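Local coordinates for concanavalin A-like lectin protein kinase family protein (PDB 6CTH) that probably phosphorylates proteins at the expense of ATP, as a plant receptor-like kinase, and is captured here with an oxindole inhibitor in its kinase domain, at residues Asn8-Val13 / Glu86-Tyr91; Ser15-Glu20 / Ser30-Phe35; Trp232-Tyr237 / Cys269-His274; Leu262-Leu267 / Pro294-Ser299. One frame throughout, in Å; residues are numbered along the deposited sequence.

Interaction 1. Residues Asn8-Val13 / Glu86-Tyr91. With FE7 (N-{(3Z)-2-oxo-3-[phenyl({4-[(piperidin-1-yl)methyl]phenyl}amino)methylidene]-2,3-dihydro-1H-indol-5-yl}ethanesulfonamide), chain B.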
# COMPACT_ATOMS: atom_id res chain seq x y z
N ASN A 8 -30.63 -4.13 -2.46
CA ASN A 8 -31.35 -3.57 -3.62
C ASN A 8 -30.77 -2.26 -4.13
O ASN A 8 -30.69 -2.07 -5.34
CB ASN A 8 -32.82 -3.30 -3.28
CG ASN A 8 -33.62 -4.56 -3.11
OD1 ASN A 8 -33.06 -5.65 -2.97
ND2 ASN A 8 -34.93 -4.42 -3.12
N GLU A 9 -30.38 -1.34 -3.24
CA GLU A 9 -29.89 -0.06 -3.76
C GLU A 9 -28.50 -0.20 -4.38
O GLU A 9 -28.20 0.54 -5.32
CB GLU A 9 -29.91 1.04 -2.73
CG GLU A 9 -28.90 0.96 -1.61
CD GLU A 9 -29.29 1.92 -0.50
OE1 GLU A 9 -28.65 2.96 -0.36
OE2 GLU A 9 -30.35 1.66 0.12
N LEU A 10 -27.69 -1.10 -3.81
CA LEU A 10 -26.35 -1.40 -4.35
C LEU A 10 -26.44 -2.10 -5.70
O LEU A 10 -25.70 -1.73 -6.62
CB LEU A 10 -25.49 -2.23 -3.37
CG LEU A 10 -25.08 -1.44 -2.11
CD1 LEU A 10 -24.14 -2.21 -1.17
CD2 LEU A 10 -24.42 -0.13 -2.55
N ALA A 11 -27.34 -3.07 -5.80
CA ALA A 11 -27.73 -3.66 -7.13
C ALA A 11 -28.14 -2.58 -8.12
O ALA A 11 -27.65 -2.54 -9.25
CB ALA A 11 -28.87 -4.65 -6.95
N LYS A 12 -29.01 -1.66 -7.71
CA LYS A 12 -29.47 -0.63 -8.61
C LYS A 12 -28.35 0.27 -9.10
O LYS A 12 -28.21 0.53 -10.29
CB LYS A 12 -30.57 0.20 -7.94
CG LYS A 12 -31.75 0.56 -8.82
CD LYS A 12 -32.70 1.49 -8.03
CE LYS A 12 -34.15 1.44 -8.48
NZ LYS A 12 -34.69 0.05 -8.61
N VAL A 13 -27.51 0.76 -8.19
CA VAL A 13 -26.52 1.74 -8.61
C VAL A 13 -25.37 1.13 -9.38
O VAL A 13 -24.74 1.84 -10.15
CB VAL A 13 -26.00 2.62 -7.46
CG1 VAL A 13 -27.16 3.39 -6.88
CG2 VAL A 13 -25.24 1.78 -6.45
N GLU A 86 -24.98 -11.89 1.25
CA GLU A 86 -24.11 -10.92 0.57
C GLU A 86 -23.50 -9.87 1.54
O GLU A 86 -24.18 -9.22 2.33
CB GLU A 86 -24.87 -10.20 -0.56
CG GLU A 86 -25.37 -11.10 -1.70
CD GLU A 86 -24.46 -11.10 -2.92
OE1 GLU A 86 -24.98 -11.20 -4.06
OE2 GLU A 86 -23.22 -11.03 -2.75
N LEU A 87 -22.19 -9.72 1.44
CA LEU A 87 -21.41 -8.77 2.24
C LEU A 87 -20.80 -7.76 1.26
O LEU A 87 -20.25 -8.18 0.23
CB LEU A 87 -20.30 -9.47 2.98
CG LEU A 87 -20.58 -10.68 3.87
CD1 LEU A 87 -19.29 -11.43 4.16
CD2 LEU A 87 -21.25 -10.28 5.15
N MET A 88 -20.95 -6.47 1.55
CA MET A 88 -20.43 -5.39 0.70
C MET A 88 -19.95 -4.16 1.43
O MET A 88 -20.48 -3.86 2.50
CB MET A 88 -21.47 -4.97 -0.30
CG MET A 88 -21.77 -6.16 -1.19
SD MET A 88 -22.60 -5.61 -2.61
CE MET A 88 -24.22 -5.73 -1.90
N LEU A 89 -18.99 -3.45 0.82
CA LEU A 89 -18.33 -2.29 1.42
C LEU A 89 -18.32 -1.15 0.40
O LEU A 89 -18.09 -1.36 -0.81
CB LEU A 89 -16.91 -2.63 1.84
CG LEU A 89 -16.74 -3.77 2.85
CD1 LEU A 89 -15.35 -4.41 2.72
CD2 LEU A 89 -17.01 -3.23 4.25
N VAL A 90 -18.61 0.06 0.87
CA VAL A 90 -18.79 1.20 -0.02
C VAL A 90 -17.81 2.30 0.31
O VAL A 90 -17.67 2.64 1.49
CB VAL A 90 -20.24 1.77 0.10
CG1 VAL A 90 -20.46 2.83 -0.97
CG2 VAL A 90 -21.25 0.67 -0.05
N TYR A 91 -17.17 2.88 -0.70
CA TYR A 91 -16.14 3.89 -0.56
C TYR A 91 -16.34 5.00 -1.58
O TYR A 91 -17.14 4.83 -2.53
CB TYR A 91 -14.76 3.28 -0.84
CG TYR A 91 -14.44 1.99 -0.13
CD1 TYR A 91 -14.77 0.77 -0.69
CD2 TYR A 91 -13.72 1.99 1.06
CE1 TYR A 91 -14.38 -0.42 -0.09
CE2 TYR A 91 -13.38 0.82 1.68
CZ TYR A 91 -13.71 -0.37 1.13
OH TYR A 91 -13.33 -1.55 1.74
C4 FE7 B . -11.23 1.61 -4.87
C14 FE7 B . -8.69 -1.77 -7.87
C5 FE7 B . -11.92 2.44 -3.97
C6 FE7 B . -12.04 2.12 -2.63
C11 FE7 B . -10.08 0.62 -7.62
C7 FE7 B . -11.42 0.97 -2.16
C8 FE7 B . -12.09 3.49 -5.97
C9 FE7 B . -11.32 2.23 -6.18
C10 FE7 B . -10.80 1.89 -7.41
C12 FE7 B . -10.74 -0.59 -7.53
C13 FE7 B . -10.05 -1.78 -7.65
N1 FE7 B . -12.41 3.54 -4.65
N2 FE7 B . -10.90 2.78 -8.41
C3 FE7 B . -10.60 0.46 -4.38
N3 FE7 B . -10.65 2.63 -14.84
O2 FE7 B . -12.39 4.32 -6.81
C2 FE7 B . -10.67 0.17 -3.02
N FE7 B . -9.93 -0.90 -2.43
S FE7 B . -8.91 -1.96 -3.10
O FE7 B . -9.15 -2.01 -4.51
O1 FE7 B . -8.99 -3.16 -2.33
C1 FE7 B . -7.41 -1.11 -2.76
C FE7 B . -7.48 -0.61 -1.34
C16 FE7 B . -8.71 0.62 -7.86
C15 FE7 B . -8.02 -0.57 -7.98
C17 FE7 B . -10.57 2.76 -9.78
C22 FE7 B . -10.09 1.62 -10.41
C21 FE7 B . -9.74 1.66 -11.75
C20 FE7 B . -9.87 2.83 -12.49
C19 FE7 B . -10.35 3.96 -11.85
C18 FE7 B . -10.70 3.93 -10.51
C23 FE7 B . -9.51 2.86 -13.95
C28 FE7 B . -10.28 2.82 -16.24
C27 FE7 B . -11.48 2.68 -17.16
C26 FE7 B . -12.15 1.33 -16.97
C25 FE7 B . -12.43 1.06 -15.51
C24 FE7 B . -11.19 1.27 -14.67

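Interaction 2. Residues Ser15-Glu20 / Ser30-Phe35. With FE7 (N-{(3Z)-2-oxo-3-[phenyl({4-[(piperidin-1-yl)methyl]phenyl}amino)methylidene]-2,3-dihydro-1H-indol-5-yl}ethanesulfonamide), chain B.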
# COMPACT_ATOMS: atom_id res chain seq x y z
N SER A 15 -25.91 -1.53 -11.53
CA SER A 15 -26.56 -2.27 -12.61
C SER A 15 -26.36 -3.78 -12.43
O SER A 15 -25.94 -4.46 -13.37
CB SER A 15 -26.05 -1.84 -13.99
OG SER A 15 -26.48 -0.53 -14.29
N ASN A 16 -26.72 -4.27 -11.24
CA ASN A 16 -26.56 -5.66 -10.85
C ASN A 16 -25.13 -6.10 -11.05
O ASN A 16 -24.85 -7.13 -11.67
CB ASN A 16 -27.56 -6.56 -11.62
CG ASN A 16 -28.98 -6.37 -11.16
OD1 ASN A 16 -29.23 -5.91 -10.04
ND2 ASN A 16 -29.96 -6.68 -12.06
N PHE A 17 -24.20 -5.27 -10.56
CA PHE A 17 -22.77 -5.56 -10.64
C PHE A 17 -22.32 -5.98 -12.03
O PHE A 17 -21.65 -7.00 -12.22
CB PHE A 17 -22.42 -6.61 -9.58
CG PHE A 17 -22.85 -6.20 -8.21
CD1 PHE A 17 -22.08 -5.32 -7.47
CD2 PHE A 17 -24.07 -6.65 -7.69
CE1 PHE A 17 -22.49 -4.91 -6.22
CE2 PHE A 17 -24.49 -6.25 -6.43
CZ PHE A 17 -23.69 -5.37 -5.69
N ASN A 18 -22.73 -5.18 -13.01
CA ASN A 18 -22.50 -5.46 -14.43
C ASN A 18 -21.00 -5.40 -14.65
O ASN A 18 -20.27 -4.53 -14.09
CB ASN A 18 -23.18 -4.41 -15.31
CG ASN A 18 -23.20 -4.80 -16.78
OD1 ASN A 18 -22.17 -4.73 -17.44
ND2 ASN A 18 -24.39 -5.17 -17.30
N ALA A 19 -20.52 -6.28 -15.52
CA ALA A 19 -19.12 -6.33 -15.80
C ALA A 19 -18.55 -5.02 -16.36
O ALA A 19 -17.38 -4.70 -16.07
CB ALA A 19 -18.79 -7.52 -16.73
N GLU A 20 -19.35 -4.27 -17.10
CA GLU A 20 -18.92 -3.00 -17.64
C GLU A 20 -18.64 -2.00 -16.49
O GLU A 20 -17.91 -1.03 -16.69
CB GLU A 20 -19.94 -2.40 -18.61
CG GLU A 20 -20.04 -3.15 -19.94
CD GLU A 20 -21.05 -2.57 -20.93
OE1 GLU A 20 -21.70 -3.39 -21.65
OE2 GLU A 20 -21.24 -1.30 -20.96
N SER A 30 -14.40 -8.15 -5.97
CA SER A 30 -14.35 -7.21 -7.08
C SER A 30 -14.93 -5.87 -6.65
O SER A 30 -15.88 -5.83 -5.87
CB SER A 30 -15.19 -7.75 -8.24
OG SER A 30 -14.53 -8.88 -8.81
N VAL A 31 -14.42 -4.80 -7.22
CA VAL A 31 -14.94 -3.45 -6.94
C VAL A 31 -15.63 -2.90 -8.19
O VAL A 31 -15.06 -2.94 -9.31
CB VAL A 31 -13.81 -2.51 -6.51
CG1 VAL A 31 -14.34 -1.14 -6.09
CG2 VAL A 31 -13.00 -3.15 -5.37
N TYR A 32 -16.82 -2.33 -7.99
CA TYR A 32 -17.68 -1.80 -9.06
C TYR A 32 -17.95 -0.33 -8.88
O TYR A 32 -18.13 0.10 -7.74
CB TYR A 32 -19.00 -2.55 -9.09
CG TYR A 32 -18.82 -4.02 -9.44
CD1 TYR A 32 -18.47 -4.94 -8.46
CD2 TYR A 32 -19.01 -4.49 -10.74
CE1 TYR A 32 -18.29 -6.28 -8.75
CE2 TYR A 32 -18.81 -5.82 -11.04
CZ TYR A 32 -18.48 -6.71 -10.04
OH TYR A 32 -18.29 -8.05 -10.30
N ARG A 33 -18.06 0.40 -9.98
CA ARG A 33 -18.42 1.79 -9.95
C ARG A 33 -19.95 1.82 -9.83
O ARG A 33 -20.64 1.11 -10.55
CB ARG A 33 -17.98 2.49 -11.23
CG ARG A 33 -18.05 4.01 -11.18
CD ARG A 33 -17.70 4.60 -12.53
NE ARG A 33 -18.89 4.88 -13.32
CZ ARG A 33 -19.31 4.15 -14.35
NH1 ARG A 33 -20.41 4.49 -15.00
NH2 ARG A 33 -18.63 3.07 -14.72
N GLY A 34 -20.46 2.62 -8.90
CA GLY A 34 -21.90 2.75 -8.67
C GLY A 34 -22.24 4.20 -8.94
O GLY A 34 -21.44 5.05 -8.62
N PHE A 35 -23.39 4.46 -9.56
CA PHE A 35 -23.83 5.82 -9.95
C PHE A 35 -25.04 6.16 -9.12
O PHE A 35 -26.03 5.42 -9.13
CB PHE A 35 -24.13 5.88 -11.46
CG PHE A 35 -24.66 7.22 -11.95
CD1 PHE A 35 -24.14 8.43 -11.47
CD2 PHE A 35 -25.65 7.26 -12.94
CE1 PHE A 35 -24.63 9.65 -11.94
CE2 PHE A 35 -26.13 8.48 -13.42
CZ PHE A 35 -25.62 9.67 -12.92
C4 FE7 B . -11.23 1.61 -4.87
C14 FE7 B . -8.69 -1.77 -7.87
C5 FE7 B . -11.92 2.44 -3.97
C6 FE7 B . -12.04 2.12 -2.63
C11 FE7 B . -10.08 0.62 -7.62
C7 FE7 B . -11.42 0.97 -2.16
C8 FE7 B . -12.09 3.49 -5.97
C9 FE7 B . -11.32 2.23 -6.18
C10 FE7 B . -10.80 1.89 -7.41
C12 FE7 B . -10.74 -0.59 -7.53
C13 FE7 B . -10.05 -1.78 -7.65
N1 FE7 B . -12.41 3.54 -4.65
N2 FE7 B . -10.90 2.78 -8.41
C3 FE7 B . -10.60 0.46 -4.38
N3 FE7 B . -10.65 2.63 -14.84
O2 FE7 B . -12.39 4.32 -6.81
C2 FE7 B . -10.67 0.17 -3.02
N FE7 B . -9.93 -0.90 -2.43
S FE7 B . -8.91 -1.96 -3.10
O FE7 B . -9.15 -2.01 -4.51
O1 FE7 B . -8.99 -3.16 -2.33
C1 FE7 B . -7.41 -1.11 -2.76
C FE7 B . -7.48 -0.61 -1.34
C16 FE7 B . -8.71 0.62 -7.86
C15 FE7 B . -8.02 -0.57 -7.98
C17 FE7 B . -10.57 2.76 -9.78
C22 FE7 B . -10.09 1.62 -10.41
C21 FE7 B . -9.74 1.66 -11.75
C20 FE7 B . -9.87 2.83 -12.49
C19 FE7 B . -10.35 3.96 -11.85
C18 FE7 B . -10.70 3.93 -10.51
C23 FE7 B . -9.51 2.86 -13.95
C28 FE7 B . -10.28 2.82 -16.24
C27 FE7 B . -11.48 2.68 -17.16
C26 FE7 B . -12.15 1.33 -16.97
C25 FE7 B . -12.43 1.06 -15.51
C24 FE7 B . -11.19 1.27 -14.67
O HOH W 1 -18.99 -8.53 -12.85

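Interaction 3. Residues Trp232-Tyr237 / Cys269-His274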
# COMPACT_ATOMS: atom_id res chain seq x y z
N TRP A 232 18.78 -6.19 -5.81
CA TRP A 232 19.38 -5.36 -6.85
C TRP A 232 19.59 -3.94 -6.39
O TRP A 232 20.61 -3.35 -6.67
CB TRP A 232 18.51 -5.39 -8.11
CG TRP A 232 18.94 -4.49 -9.19
CD1 TRP A 232 19.91 -4.74 -10.14
CD2 TRP A 232 18.40 -3.20 -9.51
NE1 TRP A 232 20.00 -3.67 -11.02
CE2 TRP A 232 19.09 -2.72 -10.65
CE3 TRP A 232 17.41 -2.41 -8.94
CZ2 TRP A 232 18.80 -1.48 -11.24
CZ3 TRP A 232 17.12 -1.16 -9.53
CH2 TRP A 232 17.83 -0.71 -10.66
N VAL A 233 18.62 -3.36 -5.65
CA VAL A 233 18.82 -2.03 -5.08
C VAL A 233 19.98 -2.04 -4.09
O VAL A 233 20.85 -1.13 -4.11
CB VAL A 233 17.52 -1.42 -4.46
CG1 VAL A 233 17.80 -0.06 -3.85
CG2 VAL A 233 16.45 -1.27 -5.53
N TRP A 234 20.06 -3.07 -3.25
CA TRP A 234 21.12 -3.10 -2.24
C TRP A 234 22.51 -3.22 -2.95
O TRP A 234 23.45 -2.50 -2.59
CB TRP A 234 20.88 -4.22 -1.21
CG TRP A 234 21.38 -3.85 0.11
CD1 TRP A 234 22.65 -3.40 0.41
CD2 TRP A 234 20.67 -3.87 1.35
NE1 TRP A 234 22.74 -3.10 1.75
CE2 TRP A 234 21.55 -3.38 2.35
CE3 TRP A 234 19.39 -4.24 1.72
CZ2 TRP A 234 21.18 -3.26 3.71
CZ3 TRP A 234 19.01 -4.08 3.09
CH2 TRP A 234 19.90 -3.61 4.05
N GLU A 235 22.59 -4.06 -3.97
CA GLU A 235 23.82 -4.22 -4.71
C GLU A 235 24.18 -2.90 -5.39
O GLU A 235 25.32 -2.49 -5.39
CB GLU A 235 23.69 -5.34 -5.75
CG GLU A 235 24.99 -5.76 -6.40
CD GLU A 235 24.77 -6.62 -7.64
OE1 GLU A 235 24.42 -6.06 -8.70
OE2 GLU A 235 24.94 -7.84 -7.54
N SER A 236 23.19 -2.21 -5.94
CA SER A 236 23.45 -0.94 -6.60
C SER A 236 23.98 0.10 -5.62
O SER A 236 24.87 0.87 -5.94
CB SER A 236 22.22 -0.40 -7.30
OG SER A 236 21.86 -1.22 -8.39
N TYR A 237 23.40 0.13 -4.42
CA TYR A 237 23.83 1.07 -3.39
C TYR A 237 25.27 0.81 -2.95
O TYR A 237 26.04 1.73 -2.78
CB TYR A 237 22.89 1.03 -2.19
CG TYR A 237 23.50 1.57 -0.91
CD1 TYR A 237 23.62 2.92 -0.70
CD2 TYR A 237 23.93 0.71 0.07
CE1 TYR A 237 24.18 3.41 0.47
CE2 TYR A 237 24.48 1.18 1.24
CZ TYR A 237 24.60 2.53 1.43
OH TYR A 237 25.16 2.99 2.60
N CYS A 269 14.50 0.16 5.86
CA CYS A 269 13.18 -0.37 6.17
C CYS A 269 13.12 -1.82 5.77
O CYS A 269 12.56 -2.63 6.48
CB CYS A 269 12.09 0.44 5.46
SG CYS A 269 11.85 2.06 6.23
N ALA A 270 13.76 -2.16 4.65
CA ALA A 270 13.76 -3.52 4.15
C ALA A 270 14.89 -4.39 4.67
O ALA A 270 15.21 -5.44 4.07
CB ALA A 270 13.72 -3.51 2.62
N HIS A 271 15.48 -4.02 5.80
CA HIS A 271 16.57 -4.80 6.35
C HIS A 271 16.11 -6.22 6.68
O HIS A 271 15.07 -6.38 7.30
CB HIS A 271 17.03 -4.15 7.65
CG HIS A 271 18.52 -4.02 7.77
ND1 HIS A 271 19.35 -5.11 7.86
CD2 HIS A 271 19.31 -2.93 7.81
CE1 HIS A 271 20.60 -4.69 7.96
NE2 HIS A 271 20.60 -3.37 7.92
N PRO A 272 16.88 -7.24 6.29
CA PRO A 272 16.48 -8.59 6.64
C PRO A 272 16.28 -8.82 8.13
O PRO A 272 15.36 -9.55 8.51
CB PRO A 272 17.64 -9.47 6.09
CG PRO A 272 18.16 -8.65 4.96
CD PRO A 272 18.07 -7.23 5.41
N SER A 273 17.06 -8.15 8.96
CA SER A 273 16.97 -8.30 10.42
C SER A 273 15.99 -7.28 10.97
O SER A 273 16.21 -6.08 10.86
CB SER A 273 18.30 -8.07 11.10
OG SER A 273 19.22 -8.81 10.41
N HIS A 274 14.89 -7.76 11.51
CA HIS A 274 13.85 -6.85 11.98
C HIS A 274 14.34 -5.87 13.04
O HIS A 274 13.86 -4.76 13.09
CB HIS A 274 12.61 -7.61 12.47
CG HIS A 274 12.85 -8.42 13.70
ND1 HIS A 274 12.70 -7.89 14.97
CD2 HIS A 274 13.22 -9.71 13.86
CE1 HIS A 274 13.05 -8.80 15.86
NE2 HIS A 274 13.35 -9.92 15.21

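Interaction 4. Residues Leu262-Leu267 / Pro294-Ser299. With ACT (acetate ion), chain D.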
# COMPACT_ATOMS: atom_id res chain seq x y z
N LEU A 262 15.49 8.50 -0.40
CA LEU A 262 14.44 7.50 -0.61
C LEU A 262 15.00 6.11 -0.69
O LEU A 262 14.49 5.20 -0.06
CB LEU A 262 13.58 7.83 -1.83
CG LEU A 262 12.36 6.91 -2.07
CD1 LEU A 262 11.45 6.85 -0.87
CD2 LEU A 262 11.55 7.38 -3.27
N VAL A 263 16.08 5.93 -1.46
CA VAL A 263 16.68 4.61 -1.59
C VAL A 263 17.25 4.12 -0.28
O VAL A 263 17.04 2.98 0.08
CB VAL A 263 17.78 4.59 -2.70
CG1 VAL A 263 18.61 3.33 -2.65
CG2 VAL A 263 17.12 4.71 -4.07
N MET A 264 18.00 4.96 0.44
CA MET A 264 18.59 4.51 1.69
C MET A 264 17.54 4.22 2.77
O MET A 264 17.66 3.27 3.53
CB MET A 264 19.72 5.46 2.18
CG MET A 264 21.04 5.31 1.36
SD MET A 264 22.04 6.73 1.87
CE MET A 264 22.84 5.98 3.28
N VAL A 265 16.49 5.04 2.83
CA VAL A 265 15.34 4.78 3.71
C VAL A 265 14.69 3.45 3.32
O VAL A 265 14.40 2.63 4.17
CB VAL A 265 14.33 5.95 3.65
CG1 VAL A 265 12.95 5.55 4.14
CG2 VAL A 265 14.90 7.15 4.40
N GLY A 266 14.48 3.24 2.04
CA GLY A 266 13.90 1.97 1.59
C GLY A 266 14.67 0.74 2.03
O GLY A 266 14.10 -0.24 2.51
N LEU A 267 15.99 0.77 1.85
CA LEU A 267 16.82 -0.38 2.26
C LEU A 267 16.82 -0.58 3.77
O LEU A 267 16.78 -1.69 4.25
CB LEU A 267 18.26 -0.19 1.71
CG LEU A 267 18.41 -0.12 0.19
CD1 LEU A 267 19.83 0.27 -0.15
CD2 LEU A 267 18.02 -1.47 -0.41
N PRO A 294 20.68 6.73 7.33
CA PRO A 294 21.15 5.55 8.08
C PRO A 294 22.52 5.08 7.59
O PRO A 294 22.82 5.24 6.42
CB PRO A 294 20.13 4.48 7.72
CG PRO A 294 19.67 4.88 6.36
CD PRO A 294 19.58 6.39 6.42
N ASN A 295 23.29 4.48 8.49
CA ASN A 295 24.54 3.78 8.13
C ASN A 295 24.18 2.34 7.74
O ASN A 295 23.82 1.52 8.58
CB ASN A 295 25.55 3.79 9.28
CG ASN A 295 26.28 5.12 9.40
OD1 ASN A 295 25.89 6.11 8.76
ND2 ASN A 295 27.33 5.16 10.23
N LEU A 296 24.25 2.07 6.46
CA LEU A 296 23.91 0.75 5.92
C LEU A 296 25.17 0.05 5.48
O LEU A 296 26.04 0.71 4.96
CB LEU A 296 23.00 0.93 4.74
CG LEU A 296 21.64 1.51 5.13
CD1 LEU A 296 20.84 1.68 3.86
CD2 LEU A 296 20.88 0.59 6.09
N PRO A 297 25.28 -1.27 5.70
CA PRO A 297 26.35 -2.00 5.03
C PRO A 297 26.15 -1.99 3.51
O PRO A 297 25.01 -1.94 3.02
CB PRO A 297 26.20 -3.41 5.61
CG PRO A 297 24.73 -3.51 5.86
CD PRO A 297 24.49 -2.19 6.54
N GLY A 298 27.26 -2.08 2.78
CA GLY A 298 27.20 -2.12 1.32
C GLY A 298 26.65 -3.41 0.77
O GLY A 298 26.09 -3.42 -0.31
N SER A 299 26.77 -4.51 1.50
CA SER A 299 26.13 -5.77 1.10
C SER A 299 24.90 -6.08 1.93
O SER A 299 24.94 -5.92 3.16
CB SER A 299 27.11 -6.94 1.24
OG SER A 299 28.15 -6.77 0.31
C ACT D . 21.82 4.15 11.78
O ACT D . 22.26 3.03 11.49
OXT ACT D . 22.06 5.13 11.07
CH3 ACT D . 20.85 4.26 12.91

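Interaction 1. Residues Asn8-Val13 / Glu86-Tyr91
Leu10 and Met88 reach toward each other tip to tip, and this is where the contact is tight. Leu10 CD1 lies 3.6 Å from Met88 CE and 3.9 Å from Met88 CB, with the sulfur close by. The methionine chain is bent at its last torsion (chi3 -88°), which folds the methyl back onto the leucine, where it also meets Leu10 CB. The other branch of the leucine makes a slacker touch: Leu10 CD2 is 4.1 Å from Val90 CG2, and the two side chains pass at a slant. No hydrogen bond joins the segments. The opposite side of the helix, with Asn8 and Lys12, is exposed, while Glu9 is held by a salt bridge to Arg3. On the strand, Met88 and Val90 share the face that receives Leu10, whereas Leu87 and Leu89 look the other way and pack on helix 54-66. Tyr91 belongs to the inhibitor side: its ring carries FE7 C7 over one face, toward the rim, 3.6 Å above the plane, and its hydroxyl bonds to Glu62. Helix 7-14 thus lies on the face of the kinase N-lobe sheet opposite helix 54-66, against the strand that runs into the hinge and the ATP pocket.

Interaction 2. Residues Ser15-Glu20 / Ser30-Phe35
Phe17 carries this contact with Tyr32, and the chain reaches it through a sharp turn. Ser15 closes helix 7-14 with a Schellman motif, and positive phi values continue through Asn16 to Phe17 and turn the chain back toward strand 29-36; there the phenylalanine crosses Tyr32 at about a right angle. Phe17 CB sits over the middle of the Tyr32 ring, 4.0 Å from its centroid, as a CH-pi contact. Beyond it the phenyl edge is turned to the same face, giving a T-shaped pair with planes at 75° and Phe17 CD1 3.8 Å from Tyr32 CD1. Phe17 O lies off the ring plane, past the rim on the side of Phe17 CB, 3.3 Å from Tyr32 CE2, and accepts from a water that also bonds to the Tyr32 hydroxyl. Asn18 O lies at the ring edge, in plane, 3.6 Å from Tyr32 CD2, while Asn18 OD1 forms an Asx turn by accepting from Glu20 N (2.9 Å). Neighbouring Val31 points away and touches the inhibitor. Without direct hydrogen bonds, this part of the loop meets the strand through aromatic and CH-pi packing, one bridging water and probably weak attraction of Asn18 O to the tyrosine's C-H edge.

Interaction 3. Residues Trp232-Tyr237 / Cys269-His274
Trp234 drives the edge of its indole into the face of His271. The two planes stand at 83°, close to perpendicular, and the centroid of the tryptophan six-membered ring is 5.2 Å from that of the imidazole. It is a T-shaped stack with the tryptophan as the stem: CH2 of Trp234 hangs over the centre of the His271 ring, 3.8 Å above its plane, so all five imidazole atoms are nearly equally distant. The histidine gets there by an uncommon first torsion (chi1 -134°), which turns its face to the CH2 corner of the indole although its CB is not aimed at the helix. The neighbouring corner of the indole serves the rest of the loop. Trp234 CZ3 is 4.0 Å from Pro272 CD, the two side chains coming from opposite directions, and the carbonyl O of Ala270 lies at the indole edge, near its plane, 4.2 Å from CZ3. Nothing polar is exchanged between the segments; the indole N-H turns instead to the carbonyl of Pro297, in the C-terminal stretch. In this part of the kinase C-lobe, the indole of helix 229-238 also packs on Leu267 of helix 256-269, whose end runs directly into the loop it touches. Ala270 rests on Tyr201 of helix 196-212, and His271 O accepts a bond from Arg277 before helix 280-287 begins.

Interaction 4. Residues Leu262-Leu267 / Pro294-Ser299
The backbones of Met264 and Pro294 come within 7.0 Å, CA to CA, where the extended chain of 294-297 crosses helix 256-269 without any hydrogen bond between the two. This is the C-terminal end of the kinase C-lobe: after the last helix, 280-287, the chain returns over the outside of an earlier one. Pro294 and Leu296 point their side chains at the helix, while Asn295 between them points away, the alternation expected of an extended strand-like stretch. Met264 receives both. Its chain runs out almost straight and then bends at the sulfur (chi3 88°), which carries CE to 3.2 Å from Pro294 O, a close approach of a methyl to a carbonyl. Pro294 CG in turn lies 3.8 Å from Met264 O, with a looser touch of 4.2 Å to Met264 CB. Leu296 settles between Met264 and Leu267, residues three apart and so on the same side of the helix: its CD1 lies 3.6 Å from Met264 O and 3.8 Å from Leu267 CB. One methyl therefore touches a helix carbonyl as well as two side chains. Tyr237 of helix 229-238 also packs on the methionine, and Leu267 leans on Val233 and Trp234, so that helix completes the cluster. Where the chain faces outward, an acetate, probably from the crystallisation liquor, takes a hydrogen bond from the backbone of Asn295, N to OXT 2.9 Å at an N-H...O angle of 158°, with a weaker one to its other oxygen.

Two pairs sit at opposite ends of the kinase. Interactions 1 and 2, centres 9 Å apart, share the N-lobe sheet and both border the inhibitor; the chain leads from helix 7-14 into loop 15-20, and a backbone bond between Val13 O and Phe35 N (3.0 Å) ties them. Interactions 3 and 4, centres 6 Å apart, lie in the C-lobe and are joined by Trp234 NE1 to Pro297 O (2.9 Å); the centres of interactions 1 and 3 are about 43 Å apart. Interactions 1, 3 and 4 are buried; 1 is purely aliphatic and thioether, 4 adds methyls against backbone carbonyls, and 3 is mainly aromatic. Interaction 2, at the surface, alone uses a bridging water.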